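Local atomic coordinates of decapping nuclease RAI1 (PDB entry 5ULJ), a protein that removes the entire NAD cap from the 5' end of NAD-capped RNAs with the help of a divalent metal cation, and binds and stimulates the exoribonuclease RAT1. Residues A31-I36 / E215-V220; I78-N83 / V211-Q216. All blocks are in the same frame, centred on the assembly; numbering follows the deposited sequence.

Interaction 1: residues A31-I36 / E215-V220; sequences AFARDI and EQYISV. With 0WD ([[(2R,3S,4R,5R)-5-(3-aminocarbonyl-4H-pyridin-1-yl)-3,4-bis(oxidanyl)oxolan-2-yl]methoxy-oxidanyl-phosphoryl] [(2R,3S,4R,5R)-5-(6-aminopurin-9-yl)-4-oxidanyl-3-phosphonooxy-oxolan-2-yl]methyl hydrogen phosphate), chain F.
An antiparallel strand pair in the RAI1-type PD-(D/E)XK nuclease fold joins Phe32 and Arg34 of strand 27-34 to Ile218 and Gln216 of strand 216-225. Both pairs are of the hydrogen-bonded kind. Phe32 N donates to Ile218 O at 3.0 Å, and the return bond from Ile218 N to Phe32 O is 2.8 Å long. Two residues further along the pair, Arg34 and Gln216 exchange like bonds. The Phe32 ring, its CG set between the backbone N and carbonyl carbon (chi1 67°), lies alongside Ile218, whose CB sits over one face, 3.8 Å from the centroid, a CH-pi contact. Val220 CG2 meets the ring edge at CE1, and helix 88-101 packs on the same side chain through Leu90 and Ala93. Cutting Phe32 back to an alanine removes the ring, and would probably leave a gap between Ile218, Val220 and helix 88-101. Arg34 lies side by side with pocket residue Gln216, NH2 3.5 Å from Gln216 CG, while its NH1 is hydrogen-bonded to Asn83. On the other face of the sheet, Ala31 CB packs 3.8 Å from Tyr217 OH, whose hydrogen bonds go to Lys48 and Tyr254. Beyond the strands, one water accepts from Ile36 N and donates to Glu215 OE2, both at 3.1 Å.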
loop_
_atom_site.group_PDB
_atom_site.type_symbol
_atom_site.label_atom_id
_atom_site.label_comp_id
_atom_site.label_asym_id
_atom_site.label_seq_id
_atom_site.Cartn_x
_atom_site.Cartn_y
_atom_site.Cartn_z
ATOM N N ALA A 31 14.750 3.160 -2.065
ATOM C CA ALA A 31 13.835 3.289 -0.943
ATOM C C ALA A 31 13.973 4.650 -0.277
ATOM O O ALA A 31 15.016 5.299 -0.371
ATOM C CB ALA A 31 14.079 2.177 0.070
ATOM N N PHE A 32 12.907 5.085 0.384
ATOM C CA PHE A 32 12.952 6.279 1.213
ATOM C C PHE A 32 12.038 6.066 2.410
ATOM O O PHE A 32 11.262 5.112 2.437
ATOM C CB PHE A 32 12.553 7.532 0.422
ATOM C CG PHE A 32 11.110 7.562 -0.005
ATOM C CD1 PHE A 32 10.695 6.902 -1.151
ATOM C CD2 PHE A 32 10.173 8.273 0.728
ATOM C CE1 PHE A 32 9.371 6.940 -1.550
ATOM C CE2 PHE A 32 8.847 8.313 0.335
ATOM C CZ PHE A 32 8.446 7.645 -0.806
ATOM N N ALA A 33 12.135 6.938 3.406
ATOM C CA ALA A 33 11.371 6.727 4.627
ATOM C C ALA A 33 10.980 8.017 5.329
ATOM O O ALA A 33 11.659 9.036 5.221
ATOM C CB ALA A 33 12.158 5.841 5.584
ATOM N N ARG A 34 9.860 7.954 6.038
ATOM C CA ARG A 34 9.471 8.984 6.986
ATOM C C ARG A 34 9.717 8.427 8.379
ATOM O O ARG A 34 9.153 7.395 8.740
ATOM C CB ARG A 34 8.005 9.377 6.803
ATOM C CG ARG A 34 7.548 10.533 7.677
ATOM C CD ARG A 34 6.086 10.868 7.415
ATOM N NE ARG A 34 5.188 9.828 7.910
ATOM C CZ ARG A 34 3.938 9.657 7.492
ATOM N NH1 ARG A 34 3.434 10.455 6.561
ATOM N NH2 ARG A 34 3.193 8.685 8.000
ATOM N N ASP A 35 10.571 9.083 9.158
ATOM C CA ASP A 35 10.910 8.550 10.472
ATOM C C ASP A 35 9.895 8.968 11.529
ATOM O O ASP A 35 8.884 9.600 11.224
ATOM C CB ASP A 35 12.330 8.965 10.887
ATOM C CG ASP A 35 12.539 10.472 10.892
ATOM O OD1 ASP A 35 11.571 11.232 11.097
ATOM O OD2 ASP A 35 13.697 10.896 10.698
ATOM N N ILE A 36 10.187 8.615 12.776
ATOM C CA ILE A 36 9.258 8.807 13.883
ATOM C C ILE A 36 8.995 10.285 14.181
ATOM O O ILE A 36 8.080 10.622 14.932
ATOM C CB ILE A 36 9.786 8.112 15.158
ATOM C CG1 ILE A 36 8.643 7.805 16.130
ATOM C CG2 ILE A 36 10.878 8.948 15.814
ATOM C CD1 ILE A 36 8.977 6.731 17.138
ATOM N N GLU A 215 6.310 6.509 11.457
ATOM C CA GLU A 215 7.328 5.683 10.817
ATOM C C GLU A 215 6.785 4.953 9.595
ATOM O O GLU A 215 5.872 4.135 9.700
ATOM C CB GLU A 215 7.901 4.671 11.813
ATOM C CG GLU A 215 8.710 5.295 12.937
ATOM C CD GLU A 215 9.223 4.267 13.927
ATOM O OE1 GLU A 215 8.428 3.408 14.360
ATOM O OE2 GLU A 215 10.424 4.318 14.270
ATOM N N GLN A 216 7.353 5.262 8.436
ATOM C CA GLN A 216 6.955 4.626 7.188
ATOM C C GLN A 216 8.175 4.325 6.328
ATOM O O GLN A 216 8.841 5.239 5.846
ATOM C CB GLN A 216 5.974 5.512 6.417
ATOM C CG GLN A 216 4.615 5.676 7.080
ATOM C CD GLN A 216 3.723 4.465 6.886
ATOM O OE1 GLN A 216 3.791 3.501 7.649
ATOM N NE2 GLN A 216 2.881 4.510 5.861
ATOM N N TYR A 217 8.470 3.042 6.149
ATOM C CA TYR A 217 9.558 2.622 5.274
ATOM C C TYR A 217 9.000 2.302 3.894
ATOM O O TYR A 217 8.278 1.319 3.721
ATOM C CB TYR A 217 10.288 1.408 5.855
ATOM C CG TYR A 217 11.416 0.887 4.991
ATOM C CD1 TYR A 217 12.692 1.431 5.078
ATOM C CD2 TYR A 217 11.209 -0.155 4.097
ATOM C CE1 TYR A 217 13.728 0.956 4.292
ATOM C CE2 TYR A 217 12.237 -0.636 3.308
ATOM C CZ TYR A 217 13.494 -0.078 3.410
ATOM O OH TYR A 217 14.518 -0.558 2.625
ATOM N N ILE A 218 9.334 3.135 2.915
ATOM C CA ILE A 218 8.780 2.985 1.576
ATOM C C ILE A 218 9.770 2.356 0.607
ATOM O O ILE A 218 10.798 2.946 0.279
ATOM C CB ILE A 218 8.329 4.337 0.995
ATOM C CG1 ILE A 218 7.405 5.063 1.977
ATOM C CG2 ILE A 218 7.645 4.131 -0.353
ATOM C CD1 ILE A 218 6.131 4.313 2.289
ATOM N N SER A 219 9.450 1.150 0.153
ATOM C CA SER A 219 10.209 0.511 -0.911
ATOM C C SER A 219 9.658 0.965 -2.257
ATOM O O SER A 219 8.451 1.142 -2.411
ATOM C CB SER A 219 10.141 -1.013 -0.787
ATOM O OG SER A 219 10.765 -1.647 -1.890
ATOM N N VAL A 220 10.543 1.176 -3.223
ATOM C CA VAL A 220 10.111 1.515 -4.573
ATOM C C VAL A 220 10.650 0.479 -5.547
ATOM O O VAL A 220 11.861 0.310 -5.684
ATOM C CB VAL A 220 10.574 2.917 -4.996
ATOM C CG1 VAL A 220 10.052 3.237 -6.388
ATOM C CG2 VAL A 220 10.094 3.955 -3.996
HETATM C C1M 0WD F . 1.019 7.289 1.898
HETATM C C2M 0WD F . -0.077 6.269 2.030
HETATM O O2M 0WD F . -1.311 6.898 2.409
HETATM C C3M 0WD F . 0.511 5.522 3.186
HETATM O O3M 0WD F . 0.550 6.415 4.301
HETATM O O4M 0WD F . 2.149 6.412 1.716
HETATM C C4M 0WD F . 1.939 5.319 2.667
HETATM C C5M 0WD F . 2.131 3.960 1.975
HETATM O O5M 0WD F . 1.484 3.900 0.701
HETATM P PN 0WD F . 0.867 2.491 0.219
HETATM O O1N 0WD F . 1.934 1.639 0.790
HETATM O O2N 0WD F . 0.698 2.758 -1.226
HETATM O O3P 0WD F . -0.506 2.350 1.043
HETATM P PA 0WD F . -1.231 1.000 1.505
HETATM O O1A 0WD F . -2.684 1.258 1.597
HETATM O O2A 0WD F . -0.741 -0.124 0.680
HETATM O O5B 0WD F . -0.654 0.826 3.001
HETATM C C5B 0WD F . -1.498 1.077 4.126
HETATM C C4B 0WD F . -0.672 1.673 5.271
HETATM C C3B 0WD F . -1.143 1.175 6.611
HETATM O O3B 0WD F . -0.841 -0.222 6.792
HETATM P "P2'" 0WD F . -1.974 -1.329 6.649
HETATM O OP2 0WD F . -1.501 -2.352 7.609
HETATM O OP1 0WD F . -3.200 -0.632 7.060
HETATM O OP3 0WD F . -1.897 -1.735 5.238
HETATM O O4B 0WD F . -0.909 3.091 5.422
HETATM C C1B 0WD F . -0.555 3.383 6.812
HETATM C C2B 0WD F . -0.216 2.026 7.420
HETATM O O2B 0WD F . 1.134 1.683 7.086
HETATM O O HOH W 1 12.338 6.451 12.979
#

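Interaction 2: residues I78-N83 / V211-Q216; sequences IPEEKN and VNNYEQ. With 0WD ([[(2R,3S,4R,5R)-5-(3-aminocarbonyl-4H-pyridin-1-yl)-3,4-bis(oxidanyl)oxolan-2-yl]methoxy-oxidanyl-phosphoryl] [(2R,3S,4R,5R)-5-(6-aminopurin-9-yl)-4-oxidanyl-3-phosphonooxy-oxolan-2-yl]methyl hydrogen phosphate), chain F.
Asn213 OD1 accepts the backbone N-H of Ile78 at 2.8 Å, the direct hydrogen bond between loops 78-83 and 211-216. The N-H arrives in the carbonyl plane, on a lone pair, and the bond is fairly straight (164° at the hydrogen). With CG lodged between its backbone N and carbonyl carbon (chi1 65°), Asn213 turns its amide to Ile78, and OD1 and ND2 both also touch Ile78 CG2. Beside it the Tyr214 ring is laid against the same isoleucine: Ile78 CB stands over the middle of one face, 3.7 Å from the centroid, in a CH-pi contact, while CG1 and CD1 extend over the CE2 side. Pro79 CD approaches the phenol end, 3.6 Å from Tyr214 OH. Lys76 adds a cation-pi contact to this ring.

Each loop is also braced from within. Asn212 OD1 accepts from Glu215 N, three residues on, at 2.9 Å, an Asx motif; the donor comes nearly in line with the side-chain C=O, and a weak bond from Tyr214 N reaches the same oxygen. In the other loop Asn83 ND2 donates to the syn lone pair of Glu80 OE1 at 3.0 Å and to a water, which in turn donates to Asn213 O at 3.0 Å and so ties the loops a second time. Asn83 OD1 lies 3.4 Å from the ligand ribose oxygen O3M. The amide of this pocket residue is thus held by Glu80, the water and Arg34 together, which probably limits its turning beside the ribose.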
loop_
_atom_site.group_PDB
_atom_site.type_symbol
_atom_site.label_atom_id
_atom_site.label_comp_id
_atom_site.label_asym_id
_atom_site.label_seq_id
_atom_site.Cartn_x
_atom_site.Cartn_y
_atom_site.Cartn_z
ATOM N N ILE A 78 -0.119 10.800 13.394
ATOM C CA ILE A 78 0.129 11.872 12.442
ATOM C C ILE A 78 -1.205 12.406 11.928
ATOM O O ILE A 78 -2.122 11.636 11.639
ATOM C CB ILE A 78 1.021 11.403 11.260
ATOM C CG1 ILE A 78 1.419 12.589 10.375
ATOM C CG2 ILE A 78 0.342 10.305 10.444
ATOM C CD1 ILE A 78 2.447 12.252 9.319
ATOM N N PRO A 79 -1.334 13.738 11.860
ATOM C CA PRO A 79 -2.536 14.328 11.266
ATOM C C PRO A 79 -2.652 13.927 9.797
ATOM O O PRO A 79 -1.669 14.024 9.062
ATOM C CB PRO A 79 -2.306 15.832 11.428
ATOM C CG PRO A 79 -1.352 15.950 12.567
ATOM C CD PRO A 79 -0.452 14.759 12.450
ATOM N N GLU A 80 -3.833 13.481 9.377
ATOM C CA GLU A 80 -4.008 12.905 8.044
ATOM C C GLU A 80 -3.919 13.944 6.926
ATOM O O GLU A 80 -4.143 13.630 5.757
ATOM C CB GLU A 80 -5.343 12.164 7.958
ATOM C CG GLU A 80 -5.327 10.780 8.603
ATOM C CD GLU A 80 -4.068 9.989 8.285
ATOM O OE1 GLU A 80 -3.665 9.945 7.102
ATOM O OE2 GLU A 80 -3.478 9.414 9.223
ATOM N N GLU A 81 -3.593 15.177 7.292
ATOM C CA GLU A 81 -3.321 16.229 6.325
ATOM C C GLU A 81 -1.967 16.007 5.662
ATOM O O GLU A 81 -1.774 16.323 4.489
ATOM C CB GLU A 81 -3.341 17.595 7.015
ATOM C CG GLU A 81 -3.030 17.490 8.496
ATOM C CD GLU A 81 -2.996 18.823 9.211
ATOM O OE1 GLU A 81 -2.778 19.859 8.549
ATOM O OE2 GLU A 81 -3.177 18.833 10.445
ATOM N N LYS A 82 -1.033 15.452 6.427
ATOM C CA LYS A 82 0.369 15.409 6.027
ATOM C C LYS A 82 0.844 14.026 5.589
ATOM O O LYS A 82 2.040 13.814 5.392
ATOM C CB LYS A 82 1.247 15.887 7.184
ATOM C CG LYS A 82 0.615 16.974 8.035
ATOM C CD LYS A 82 1.424 17.210 9.298
ATOM C CE LYS A 82 2.337 18.418 9.173
ATOM N NZ LYS A 82 1.626 19.675 9.535
ATOM N N ASN A 83 -0.084 13.087 5.433
ATOM C CA ASN A 83 0.297 11.692 5.226
ATOM C C ASN A 83 0.523 11.310 3.762
ATOM O O ASN A 83 -0.100 10.375 3.256
ATOM C CB ASN A 83 -0.761 10.771 5.837
ATOM C CG ASN A 83 -0.197 9.418 6.224
ATOM O OD1 ASN A 83 1.016 9.210 6.203
ATOM N ND2 ASN A 83 -1.077 8.492 6.587
ATOM N N VAL A 211 4.542 4.021 20.245
ATOM C CA VAL A 211 3.642 3.453 19.250
ATOM C C VAL A 211 3.102 4.592 18.395
ATOM O O VAL A 211 2.511 5.538 18.912
ATOM C CB VAL A 211 2.476 2.679 19.885
ATOM C CG1 VAL A 211 1.506 2.213 18.808
ATOM C CG2 VAL A 211 2.998 1.498 20.688
ATOM N N ASN A 212 3.313 4.501 17.087
ATOM C CA ASN A 212 3.005 5.612 16.198
ATOM C C ASN A 212 2.677 5.166 14.782
ATOM O O ASN A 212 2.890 4.009 14.419
ATOM C CB ASN A 212 4.181 6.585 16.160
ATOM C CG ASN A 212 5.379 6.015 15.424
ATOM O OD1 ASN A 212 5.622 6.343 14.264
ATOM N ND2 ASN A 212 6.127 5.145 16.094
ATOM N N ASN A 213 2.161 6.094 13.984
ATOM C CA ASN A 213 1.966 5.851 12.561
ATOM C C ASN A 213 2.757 6.860 11.733
ATOM O O ASN A 213 2.430 7.127 10.577
ATOM C CB ASN A 213 0.478 5.893 12.196
ATOM C CG ASN A 213 -0.137 7.266 12.386
ATOM O OD1 ASN A 213 0.396 8.106 13.110
ATOM N ND2 ASN A 213 -1.271 7.497 11.735
ATOM N N TYR A 214 3.798 7.420 12.345
ATOM C CA TYR A 214 4.717 8.318 11.654
ATOM C C TYR A 214 5.728 7.528 10.833
ATOM O O TYR A 214 5.977 7.840 9.667
ATOM C CB TYR A 214 5.455 9.214 12.652
ATOM C CG TYR A 214 4.727 10.488 13.006
ATOM C CD1 TYR A 214 3.744 10.501 13.986
ATOM C CD2 TYR A 214 5.029 11.683 12.366
ATOM C CE1 TYR A 214 3.079 11.666 14.316
ATOM C CE2 TYR A 214 4.369 12.854 12.688
ATOM C CZ TYR A 214 3.395 12.839 13.664
ATOM O OH TYR A 214 2.735 14.001 13.988
ATOM N N GLU A 215 6.310 6.509 11.457
ATOM C CA GLU A 215 7.328 5.683 10.817
ATOM C C GLU A 215 6.785 4.953 9.595
ATOM O O GLU A 215 5.872 4.135 9.700
ATOM C CB GLU A 215 7.901 4.671 11.813
ATOM C CG GLU A 215 8.710 5.295 12.937
ATOM C CD GLU A 215 9.223 4.267 13.927
ATOM O OE1 GLU A 215 8.428 3.408 14.360
ATOM O OE2 GLU A 215 10.424 4.318 14.270
ATOM N N GLN A 216 7.353 5.262 8.436
ATOM C CA GLN A 216 6.955 4.626 7.188
ATOM C C GLN A 216 8.175 4.325 6.328
ATOM O O GLN A 216 8.841 5.239 5.846
ATOM C CB GLN A 216 5.974 5.512 6.417
ATOM C CG GLN A 216 4.615 5.676 7.080
ATOM C CD GLN A 216 3.723 4.465 6.886
ATOM O OE1 GLN A 216 3.791 3.501 7.649
ATOM N NE2 GLN A 216 2.881 4.510 5.861
HETATM C C1M 0WD F . 1.019 7.289 1.898
HETATM C C2M 0WD F . -0.077 6.269 2.030
HETATM O O2M 0WD F . -1.311 6.898 2.409
HETATM C C3M 0WD F . 0.511 5.522 3.186
HETATM O O3M 0WD F . 0.550 6.415 4.301
HETATM O O4M 0WD F . 2.149 6.412 1.716
HETATM C C4M 0WD F . 1.939 5.319 2.667
HETATM C C5M 0WD F . 2.131 3.960 1.975
HETATM O O5M 0WD F . 1.484 3.900 0.701
HETATM P PN 0WD F . 0.867 2.491 0.219
HETATM O O1N 0WD F . 1.934 1.639 0.790
HETATM O O2N 0WD F . 0.698 2.758 -1.226
HETATM O O3P 0WD F . -0.506 2.350 1.043
HETATM P PA 0WD F . -1.231 1.000 1.505
HETATM O O1A 0WD F . -2.684 1.258 1.597
HETATM O O2A 0WD F . -0.741 -0.124 0.680
HETATM O O5B 0WD F . -0.654 0.826 3.001
HETATM C C5B 0WD F . -1.498 1.077 4.126
HETATM C C4B 0WD F . -0.672 1.673 5.271
HETATM C C3B 0WD F . -1.143 1.175 6.611
HETATM O O3B 0WD F . -0.841 -0.222 6.792
HETATM P "P2'" 0WD F . -1.974 -1.329 6.649
HETATM O OP2 0WD F . -1.501 -2.352 7.609
HETATM O OP1 0WD F . -3.200 -0.632 7.060
HETATM O OP3 0WD F . -1.897 -1.735 5.238
HETATM O O4B 0WD F . -0.909 3.091 5.422
HETATM C C1B 0WD F . -0.555 3.383 6.812
HETATM C C2B 0WD F . -0.216 2.026 7.420
HETATM O O2B 0WD F . 1.134 1.683 7.086
HETATM O O HOH W 2 0.840 6.646 8.079
#

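How the interactions relate
Interaction 1 is mostly buried and rests on paired backbone bonds between two strands, with apolar side chains packed on both faces. Interaction 2, only partly buried, joins two irregular loops through a side-chain amide, an aromatic face and a bridging water, and buries less than half as much surface. They share Glu215 and Gln216, where the loop 211-216 runs into strand 216-225. Arg34 links them most directly: from its strand the guanidinium bonds to Asn83 and, through NE, to Tyr214 O at 2.8 Å, joining both loops to the sheet. Both contacts border the dinucleotide, the strand pair through Gln216 and the 78-83 loop through Asn83.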